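PDB 3BBJ: putative thioesterase II from Thermobifida fusca, which probably hydrolyses acyl-CoA or related thioesters, as a double-HotDog protein in which two such domains are joined in one chain. Local coordinates for residues Y177-S181 with F194-A198; F8-V14 with T43-S48; R225-E229 with D255-R259. One frame throughout, in Å; residues are numbered along the deposited sequence.

Contact 1: residues Y177-S181 with F194-A198; sequences YVDLS and FLPLA
The ring of Phe194 reaches from its helix to the strand 177-180, and three consecutive residues meet it there from different directions. Its CG lies anti to the backbone N (chi1 166°), which carries the ring off the helix toward the strand. Leu180 runs past the opposite way, and its branch point and methyl both meet the ring obliquely along the CD1-CE1 bond: CD2 is 3.5 Å from Phe194 CE1, and CG is 3.7 Å from Phe194 CD1. Val178 comes to the ring edge, near its plane, with CG2 4.4 Å from Phe194 CZ. Between them the backbone makes the approach, Asp179 CA standing 3.7 Å from Phe194 CZ. The Asp179 side chain starts away from the helix and crosses the aromatic one at about a right angle, with carboxylate and ring planes 39° apart. Its polar ends are held by the strand's own surroundings: Asp179 OD1 accepts from Leu180 N at 2.8 Å, and Asp179 OD2 bonds to Ser187 OG. On the helix side, Ala198 CB lies 3.7 Å above one ring face of Phe194, toward the rim. No hydrogen bond links the two segments, and the contact is apolar. Cutting Phe194 back to an alanine would probably open a gap beside the strand and leave Leu180 CG and CD2 without the ring they pack on. The short axes pass 9.4 Å apart at 127°, consistent with helix 191-198 being the HotDog helix on the sheet of the C-terminal domain; Leu233 of the adjacent strand 233-243 also touches Phe194, and helix 38-51 packs against Pro196 and Leu197.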
loop_
_atom_site.group_PDB
_atom_site.type_symbol
_atom_site.label_atom_id
_atom_site.label_comp_id
_atom_site.label_asym_id
_atom_site.label_seq_id
_atom_site.Cartn_x
_atom_site.Cartn_y
_atom_site.Cartn_z
ATOM N N TYR A 177 14.426 -17.544 -0.663
ATOM C CA TYR A 177 13.274 -18.291 -0.193
ATOM C C TYR A 177 13.065 -18.073 1.301
ATOM O O TYR A 177 14.023 -17.908 2.056
ATOM C CB TYR A 177 13.468 -19.778 -0.526
ATOM C CG TYR A 177 13.688 -19.991 -2.004
ATOM C CD1 TYR A 177 14.928 -19.721 -2.576
ATOM C CD2 TYR A 177 12.650 -20.408 -2.836
ATOM C CE1 TYR A 177 15.147 -19.869 -3.922
ATOM C CE2 TYR A 177 12.852 -20.562 -4.205
ATOM C CZ TYR A 177 14.107 -20.296 -4.740
ATOM O OH TYR A 177 14.337 -20.445 -6.086
ATOM N N VAL A 178 11.805 -18.062 1.711
ATOM C CA VAL A 178 11.444 -17.888 3.109
ATOM C C VAL A 178 10.319 -18.818 3.492
ATOM O O VAL A 178 9.446 -19.131 2.670
ATOM C CB VAL A 178 10.990 -16.456 3.401
ATOM C CG1 VAL A 178 9.746 -16.033 2.501
ATOM C CG2 VAL A 178 10.712 -16.295 4.883
ATOM N N ASP A 179 10.348 -19.259 4.747
ATOM C CA ASP A 179 9.315 -20.132 5.310
ATOM C C ASP A 179 9.476 -20.112 6.821
ATOM O O ASP A 179 10.477 -19.596 7.331
ATOM C CB ASP A 179 9.498 -21.567 4.781
ATOM C CG ASP A 179 8.191 -22.385 4.781
ATOM O OD1 ASP A 179 7.207 -22.006 5.467
ATOM O OD2 ASP A 179 8.162 -23.417 4.069
ATOM N N LEU A 180 8.496 -20.645 7.532
ATOM C CA LEU A 180 8.629 -20.895 8.968
ATOM C C LEU A 180 9.817 -21.843 9.207
ATOM O O LEU A 180 10.132 -22.681 8.369
ATOM C CB LEU A 180 7.347 -21.522 9.529
ATOM C CG LEU A 180 6.079 -20.651 9.489
ATOM C CD1 LEU A 180 4.855 -21.448 9.921
ATOM C CD2 LEU A 180 6.278 -19.433 10.376
ATOM N N SER A 181 10.477 -21.706 10.351
ATOM C CA SER A 181 11.686 -22.476 10.610
ATOM C C SER A 181 11.434 -23.993 10.825
ATOM O O SER A 181 10.387 -24.428 11.348
ATOM C CB SER A 181 12.434 -21.886 11.818
ATOM O OG SER A 181 11.759 -22.161 13.053
ATOM N N PHE A 194 0.273 -17.432 7.063
ATOM C CA PHE A 194 1.694 -17.069 7.216
ATOM C C PHE A 194 2.129 -15.889 6.343
ATOM O O PHE A 194 3.130 -15.243 6.634
ATOM C CB PHE A 194 2.540 -18.313 6.899
ATOM C CG PHE A 194 4.018 -18.048 6.688
ATOM C CD1 PHE A 194 4.823 -17.623 7.731
ATOM C CD2 PHE A 194 4.612 -18.315 5.453
ATOM C CE1 PHE A 194 6.192 -17.408 7.537
ATOM C CE2 PHE A 194 5.984 -18.108 5.244
ATOM C CZ PHE A 194 6.775 -17.657 6.292
ATOM N N LEU A 195 1.378 -15.600 5.281
ATOM C CA LEU A 195 1.729 -14.492 4.379
ATOM C C LEU A 195 1.948 -13.156 5.112
ATOM O O LEU A 195 2.952 -12.485 4.872
ATOM C CB LEU A 195 0.710 -14.361 3.233
ATOM C CG LEU A 195 0.729 -15.497 2.192
ATOM C CD1 LEU A 195 -0.278 -15.286 1.098
ATOM C CD2 LEU A 195 2.120 -15.645 1.582
ATOM N N PRO A 196 1.034 -12.776 6.024
ATOM C CA PRO A 196 1.237 -11.500 6.742
ATOM C C PRO A 196 2.538 -11.421 7.549
ATOM O O PRO A 196 3.116 -10.319 7.701
ATOM C CB PRO A 196 0.002 -11.377 7.646
ATOM C CG PRO A 196 -0.664 -12.740 7.645
ATOM C CD PRO A 196 -0.218 -13.464 6.403
ATOM N N LEU A 197 3.018 -12.560 8.056
ATOM C CA LEU A 197 4.333 -12.597 8.706
ATOM C C LEU A 197 5.445 -12.592 7.663
ATOM O O LEU A 197 6.437 -11.864 7.795
ATOM C CB LEU A 197 4.493 -13.829 9.621
ATOM C CG LEU A 197 5.886 -14.062 10.251
ATOM C CD1 LEU A 197 6.367 -12.849 11.006
ATOM C CD2 LEU A 197 5.886 -15.252 11.178
ATOM N N ALA A 198 5.280 -13.418 6.639
ATOM C CA ALA A 198 6.260 -13.553 5.552
ATOM C C ALA A 198 6.656 -12.218 4.942
ATOM O O ALA A 198 7.827 -11.954 4.745
ATOM C CB ALA A 198 5.720 -14.484 4.482
#

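Contact 2: residues F8-V14 with T43-S48; sequences FDSATEV and TVLQRS
Val14 and Val44 make the plainest apolar contact here, methyl against methyl, with Val14 CG1 3.5 Å from Val44 CG1. The other methyl of Val14 lies over the base of the arginine, CG2 being 3.9 Å from Arg47 CB. A second apolar cluster is built round two threonine methyls. Phe8 and Thr43 approach from opposite directions, and Phe8 CZ comes to 3.2 Å from Thr43 CG2, an approach short enough to be doubtful in detail. Thr12 CG2 sits 3.4 Å above one face of the Phe8 ring, toward its rim, and also presses on Thr43 CG2 at 3.5 Å, closer than usual for two methyls. At the ring edge, in plane, lies Thr43 OG1, whose hydrogen bond goes to Gly39 O within its own helix. Phe8 CE2 in turn lies at the edge of the Arg47 guanidinium, near its plane, with the two planes 61° apart.

No hydrogen bond crosses between the two segments. Thr12 OG1 lies between the backbone N and the carbonyl carbon (chi1 61°), which turns it back on the helix end to give a 2.6 Å hydrogen bond to Phe8 O. That donor is tilted 34° from the carbonyl plane, while Thr12 N reaches the same oxygen from the other face, so two bonds grip it. Arg47 NH1 also comes within 2.6 Å of Thr12 OG1, but the angle is poor and no hydrogen bond can be claimed.

Electrostatics is looser: Asp9 OD1 and Arg47 NH2 are 4.7 Å apart, beyond a salt bridge. Helix 38-51 is probably the central helix of the N-terminal HotDog domain. The chemistry implies that helix 7-11 and the residues leading into strand 14-18 are fastened to it mainly by closely packed methyls and one aromatic ring.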
loop_
_atom_site.group_PDB
_atom_site.type_symbol
_atom_site.label_atom_id
_atom_site.label_comp_id
_atom_site.label_asym_id
_atom_site.label_seq_id
_atom_site.Cartn_x
_atom_site.Cartn_y
_atom_site.Cartn_z
ATOM N N PHE A 8 4.172 -21.495 15.227
ATOM C CA PHE A 8 3.327 -20.437 14.663
ATOM C C PHE A 8 1.842 -20.669 14.890
ATOM O O PHE A 8 1.116 -19.737 15.244
ATOM C CB PHE A 8 3.595 -20.361 13.165
ATOM C CG PHE A 8 2.796 -19.306 12.435
ATOM C CD1 PHE A 8 3.207 -17.984 12.445
ATOM C CD2 PHE A 8 1.676 -19.656 11.674
ATOM C CE1 PHE A 8 2.493 -17.010 11.732
ATOM C CE2 PHE A 8 0.956 -18.685 10.966
ATOM C CZ PHE A 8 1.375 -17.367 10.999
ATOM N N ASP A 9 1.383 -21.898 14.651
ATOM C CA ASP A 9 -0.041 -22.240 14.869
ATOM C C ASP A 9 -0.464 -21.913 16.310
ATOM O O ASP A 9 -1.508 -21.316 16.546
ATOM C CB ASP A 9 -0.308 -23.723 14.591
ATOM C CG ASP A 9 -0.301 -24.064 13.102
ATOM O OD1 ASP A 9 -0.489 -23.139 12.278
ATOM O OD2 ASP A 9 -0.126 -25.270 12.764
ATOM N N SER A 10 0.366 -22.312 17.264
ATOM C CA SER A 10 0.113 -22.046 18.675
ATOM C C SER A 10 0.267 -20.568 19.016
ATOM O O SER A 10 -0.593 -19.972 19.675
ATOM C CB SER A 10 1.082 -22.867 19.544
ATOM O OG SER A 10 1.081 -22.426 20.896
ATOM N N ALA A 11 1.374 -19.990 18.562
ATOM C CA ALA A 11 1.697 -18.590 18.822
ATOM C C ALA A 11 0.685 -17.562 18.283
ATOM O O ALA A 11 0.565 -16.469 18.832
ATOM C CB ALA A 11 3.088 -18.266 18.263
ATOM N N THR A 12 -0.027 -17.903 17.214
ATOM C CA THR A 12 -0.907 -16.944 16.546
ATOM C C THR A 12 -2.402 -17.162 16.772
ATOM O O THR A 12 -3.221 -16.478 16.166
ATOM C CB THR A 12 -0.623 -16.938 15.005
ATOM O OG1 THR A 12 -0.889 -18.242 14.447
ATOM C CG2 THR A 12 0.835 -16.563 14.733
ATOM N N GLU A 13 -2.782 -18.107 17.624
ATOM C CA GLU A 13 -4.203 -18.362 17.843
ATOM C C GLU A 13 -4.837 -17.216 18.614
ATOM O O GLU A 13 -4.252 -16.707 19.559
ATOM C CB GLU A 13 -4.440 -19.694 18.584
ATOM C CG GLU A 13 -3.938 -19.743 20.029
ATOM C CD GLU A 13 -4.533 -20.898 20.839
ATOM O OE1 GLU A 13 -5.719 -21.256 20.617
ATOM O OE2 GLU A 13 -3.808 -21.426 21.724
ATOM N N VAL A 14 -6.034 -16.818 18.195
ATOM C CA VAL A 14 -6.779 -15.737 18.838
ATOM C C VAL A 14 -8.114 -16.302 19.296
ATOM O O VAL A 14 -8.773 -17.042 18.561
ATOM C CB VAL A 14 -6.966 -14.517 17.883
ATOM C CG1 VAL A 14 -5.630 -14.155 17.216
ATOM C CG2 VAL A 14 -8.026 -14.778 16.824
ATOM N N THR A 43 -0.511 -11.126 11.574
ATOM C CA THR A 43 -1.019 -12.481 11.482
ATOM C C THR A 43 -2.185 -12.687 12.443
ATOM O O THR A 43 -3.213 -13.284 12.097
ATOM C CB THR A 43 0.127 -13.487 11.805
ATOM O OG1 THR A 43 1.089 -13.482 10.732
ATOM C CG2 THR A 43 -0.406 -14.876 11.986
ATOM N N VAL A 44 -2.002 -12.172 13.651
ATOM C CA VAL A 44 -3.004 -12.241 14.709
ATOM C C VAL A 44 -4.218 -11.379 14.362
ATOM O O VAL A 44 -5.364 -11.803 14.554
ATOM C CB VAL A 44 -2.388 -11.805 16.063
ATOM C CG1 VAL A 44 -3.466 -11.366 17.044
ATOM C CG2 VAL A 44 -1.543 -12.937 16.650
ATOM N N LEU A 45 -3.976 -10.174 13.853
ATOM C CA LEU A 45 -5.066 -9.297 13.473
ATOM C C LEU A 45 -5.796 -9.874 12.272
ATOM O O LEU A 45 -7.023 -9.801 12.203
ATOM C CB LEU A 45 -4.569 -7.888 13.157
ATOM C CG LEU A 45 -4.093 -6.979 14.295
ATOM C CD1 LEU A 45 -3.929 -5.553 13.727
ATOM C CD2 LEU A 45 -5.057 -6.981 15.493
ATOM N N GLN A 46 -5.063 -10.477 11.338
ATOM C CA GLN A 46 -5.713 -11.091 10.183
ATOM C C GLN A 46 -6.721 -12.125 10.639
ATOM O O GLN A 46 -7.812 -12.212 10.061
ATOM C CB GLN A 46 -4.695 -11.726 9.217
ATOM C CG GLN A 46 -5.344 -12.424 8.001
ATOM C CD GLN A 46 -4.328 -12.905 6.968
ATOM O OE1 GLN A 46 -3.636 -12.106 6.348
ATOM N NE2 GLN A 46 -4.261 -14.226 6.762
ATOM N N ARG A 47 -6.338 -12.923 11.644
ATOM C CA ARG A 47 -7.201 -13.986 12.173
ATOM C C ARG A 47 -8.501 -13.448 12.737
ATOM O O ARG A 47 -9.568 -14.020 12.526
ATOM C CB ARG A 47 -6.486 -14.792 13.270
ATOM C CG ARG A 47 -5.545 -15.830 12.727
ATOM C CD ARG A 47 -5.305 -16.977 13.696
ATOM N NE ARG A 47 -4.977 -18.195 12.958
ATOM C CZ ARG A 47 -3.769 -18.521 12.501
ATOM N NH1 ARG A 47 -2.723 -17.732 12.694
ATOM N NH2 ARG A 47 -3.608 -19.657 11.829
ATOM N N SER A 48 -8.394 -12.350 13.476
ATOM C CA SER A 48 -9.550 -11.706 14.048
ATOM C C SER A 48 -10.517 -11.250 12.969
ATOM O O SER A 48 -11.732 -11.356 13.127
ATOM C CB SER A 48 -9.115 -10.499 14.884
ATOM O OG SER A 48 -8.422 -9.539 14.101
#

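Contact 3: residues R225-E229 with D255-R259; sequences RAIPE and DARGR
Arg259 supplies the hydrogen bonds that join these two loops, both to the carbonyl of Ile227. Arg259 NH1 donates to Ile227 O at 3.2 Å with an N-H...O angle of 157°, the oxygen lying in the guanidinium plane although the donor stands above the carbonyl plane. A weak second bond runs from Arg259 NH2 to the same oxygen. Within 255-259, a salt bridge from Arg259 NH1 to Asp255 OD2 at 2.8 Å, again in the guanidinium plane, holds the group in position for Ile227 O. A bend at chi3 (66°) folds the arginine back to make this possible. The group is therefore fixed in its plane by two different acceptors.

Asp255 to Gly258 is a type I turn closing the hairpin of strands 246-254 and 260-269. With Gly258 N bonded to Asp255 O, Asp255 N to Arg259 O, and glycine at phi 81°, it is the classic type I turn with a G1 beta bulge. Asp255 OD1 braces it from within by accepting Arg259 N at 2.7 Å.

Packing fills the two faces of the Arg259 guanidinium. Ala226 CB lies over one, 3.8 Å from Arg259 NH2, and Arg257 NH1 over the opposite one, 3.7 Å above the plane. Pro228 CB touches Asp255 CB at 4.1 Å, and the same proline rests on Leu192 of helix 191-198.

At the exposed margin Glu229 OE1 is 4.1 Å from Arg257 NH1, opposite charges too far apart for a salt bridge. At the other end of 225-229, Arg225 turns to the dimer partner, forming a salt bridge to Asp248 of the second subunit.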
loop_
_atom_site.group_PDB
_atom_site.type_symbol
_atom_site.label_atom_id
_atom_site.label_comp_id
_atom_site.label_asym_id
_atom_site.label_seq_id
_atom_site.Cartn_x
_atom_site.Cartn_y
_atom_site.Cartn_z
ATOM N N ARG A 225 -2.880 -12.246 -4.116
ATOM C CA ARG A 225 -3.175 -12.301 -5.546
ATOM C C ARG A 225 -3.583 -13.668 -6.104
ATOM O O ARG A 225 -4.220 -13.752 -7.161
ATOM C CB ARG A 225 -1.947 -11.814 -6.312
ATOM C CG ARG A 225 -1.486 -10.375 -5.947
ATOM C CD ARG A 225 -2.631 -9.376 -5.934
ATOM N NE ARG A 225 -3.475 -9.476 -7.137
ATOM C CZ ARG A 225 -3.179 -8.956 -8.331
ATOM N NH1 ARG A 225 -2.046 -8.289 -8.534
ATOM N NH2 ARG A 225 -4.029 -9.103 -9.340
ATOM N N ALA A 226 -3.161 -14.723 -5.414
ATOM C CA ALA A 226 -3.463 -16.110 -5.761
ATOM C C ALA A 226 -3.365 -16.915 -4.473
ATOM O O ALA A 226 -2.738 -16.473 -3.503
ATOM C CB ALA A 226 -2.463 -16.642 -6.772
ATOM N N ILE A 227 -4.014 -18.076 -4.457
ATOM C CA ILE A 227 -4.001 -18.970 -3.322
ATOM C C ILE A 227 -2.793 -19.887 -3.492
ATOM O O ILE A 227 -2.755 -20.677 -4.436
ATOM C CB ILE A 227 -5.284 -19.823 -3.273
ATOM C CG1 ILE A 227 -6.538 -18.930 -3.147
ATOM C CG2 ILE A 227 -5.205 -20.844 -2.137
ATOM C CD1 ILE A 227 -6.662 -18.139 -1.839
ATOM N N PRO A 228 -1.802 -19.796 -2.579
ATOM C CA PRO A 228 -0.618 -20.609 -2.742
ATOM C C PRO A 228 -0.801 -22.013 -2.186
ATOM O O PRO A 228 -1.579 -22.235 -1.241
ATOM C CB PRO A 228 0.424 -19.880 -1.896
ATOM C CG PRO A 228 -0.353 -19.316 -0.790
ATOM C CD PRO A 228 -1.728 -18.979 -1.356
ATOM N N GLU A 229 -0.073 -22.957 -2.770
ATOM C CA GLU A 229 -0.013 -24.294 -2.206
ATOM C C GLU A 229 1.099 -24.233 -1.145
ATOM O O GLU A 229 2.011 -23.417 -1.263
ATOM C CB GLU A 229 0.284 -25.347 -3.288
ATOM C CG GLU A 229 -0.475 -26.668 -3.122
ATOM C CD GLU A 229 -2.002 -26.514 -3.208
ATOM O OE1 GLU A 229 -2.497 -26.074 -4.268
ATOM O OE2 GLU A 229 -2.708 -26.855 -2.229
ATOM N N ASP A 255 4.977 -18.538 -5.138
ATOM C CA ASP A 255 4.925 -19.899 -4.614
ATOM C C ASP A 255 5.870 -20.831 -5.379
ATOM O O ASP A 255 6.541 -20.413 -6.333
ATOM C CB ASP A 255 3.477 -20.437 -4.630
ATOM C CG ASP A 255 2.964 -20.789 -6.041
ATOM O OD1 ASP A 255 3.626 -20.515 -7.070
ATOM O OD2 ASP A 255 1.852 -21.352 -6.094
ATOM N N ALA A 256 5.903 -22.090 -4.939
ATOM C CA ALA A 256 6.680 -23.154 -5.583
ATOM C C ALA A 256 6.495 -23.200 -7.097
ATOM O O ALA A 256 7.425 -23.520 -7.829
ATOM C CB ALA A 256 6.316 -24.533 -4.969
ATOM N N ARG A 257 5.289 -22.876 -7.559
ATOM C CA ARG A 257 4.947 -22.942 -8.987
ATOM C C ARG A 257 5.274 -21.682 -9.753
ATOM O O ARG A 257 5.033 -21.621 -10.953
ATOM C CB ARG A 257 3.452 -23.236 -9.145
ATOM C CG ARG A 257 3.030 -24.526 -8.456
ATOM C CD ARG A 257 1.594 -24.483 -7.998
ATOM N NE ARG A 257 0.677 -24.332 -9.121
ATOM C CZ ARG A 257 -0.647 -24.316 -9.009
ATOM N NH1 ARG A 257 -1.229 -24.451 -7.809
ATOM N NH2 ARG A 257 -1.386 -24.168 -10.104
ATOM N N GLY A 258 5.815 -20.679 -9.070
ATOM C CA GLY A 258 6.130 -19.399 -9.700
ATOM C C GLY A 258 4.940 -18.457 -9.838
ATOM O O GLY A 258 4.978 -17.514 -10.638
ATOM N N ARG A 259 3.888 -18.698 -9.053
ATOM C CA ARG A 259 2.686 -17.868 -9.098
ATOM C C ARG A 259 2.781 -16.766 -8.071
ATOM O O ARG A 259 3.012 -17.029 -6.889
ATOM C CB ARG A 259 1.446 -18.721 -8.847
ATOM C CG ARG A 259 1.190 -19.733 -9.986
ATOM C CD ARG A 259 0.359 -20.937 -9.543
ATOM N NE ARG A 259 -1.024 -20.616 -9.173
ATOM C CZ ARG A 259 -1.517 -20.573 -7.935
ATOM N NH1 ARG A 259 -0.763 -20.817 -6.883
ATOM N NH2 ARG A 259 -2.799 -20.278 -7.749
#

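Contacts 1 and 2 adjoin, their centres about 13 Å apart. Two meetings join them: helix 191-198 packs on helix 38-51, with Pro196 CG 3.3 Å from Gln46 OE1, and Leu180 CD1 lies 3.6 Å from Phe8 CB. The former sets the helix of one HotDog domain beside that of the other. Contact 3 stands at the loop end of the C-terminal domain: its centre is also about 13 Å from that of contact 1, but their nearest atoms stay about 4 Å apart without touching. From contact 2 it is remote, about 22 Å between centres. No catalytic residue or ligand is established, so none of the three can be assigned to an active site.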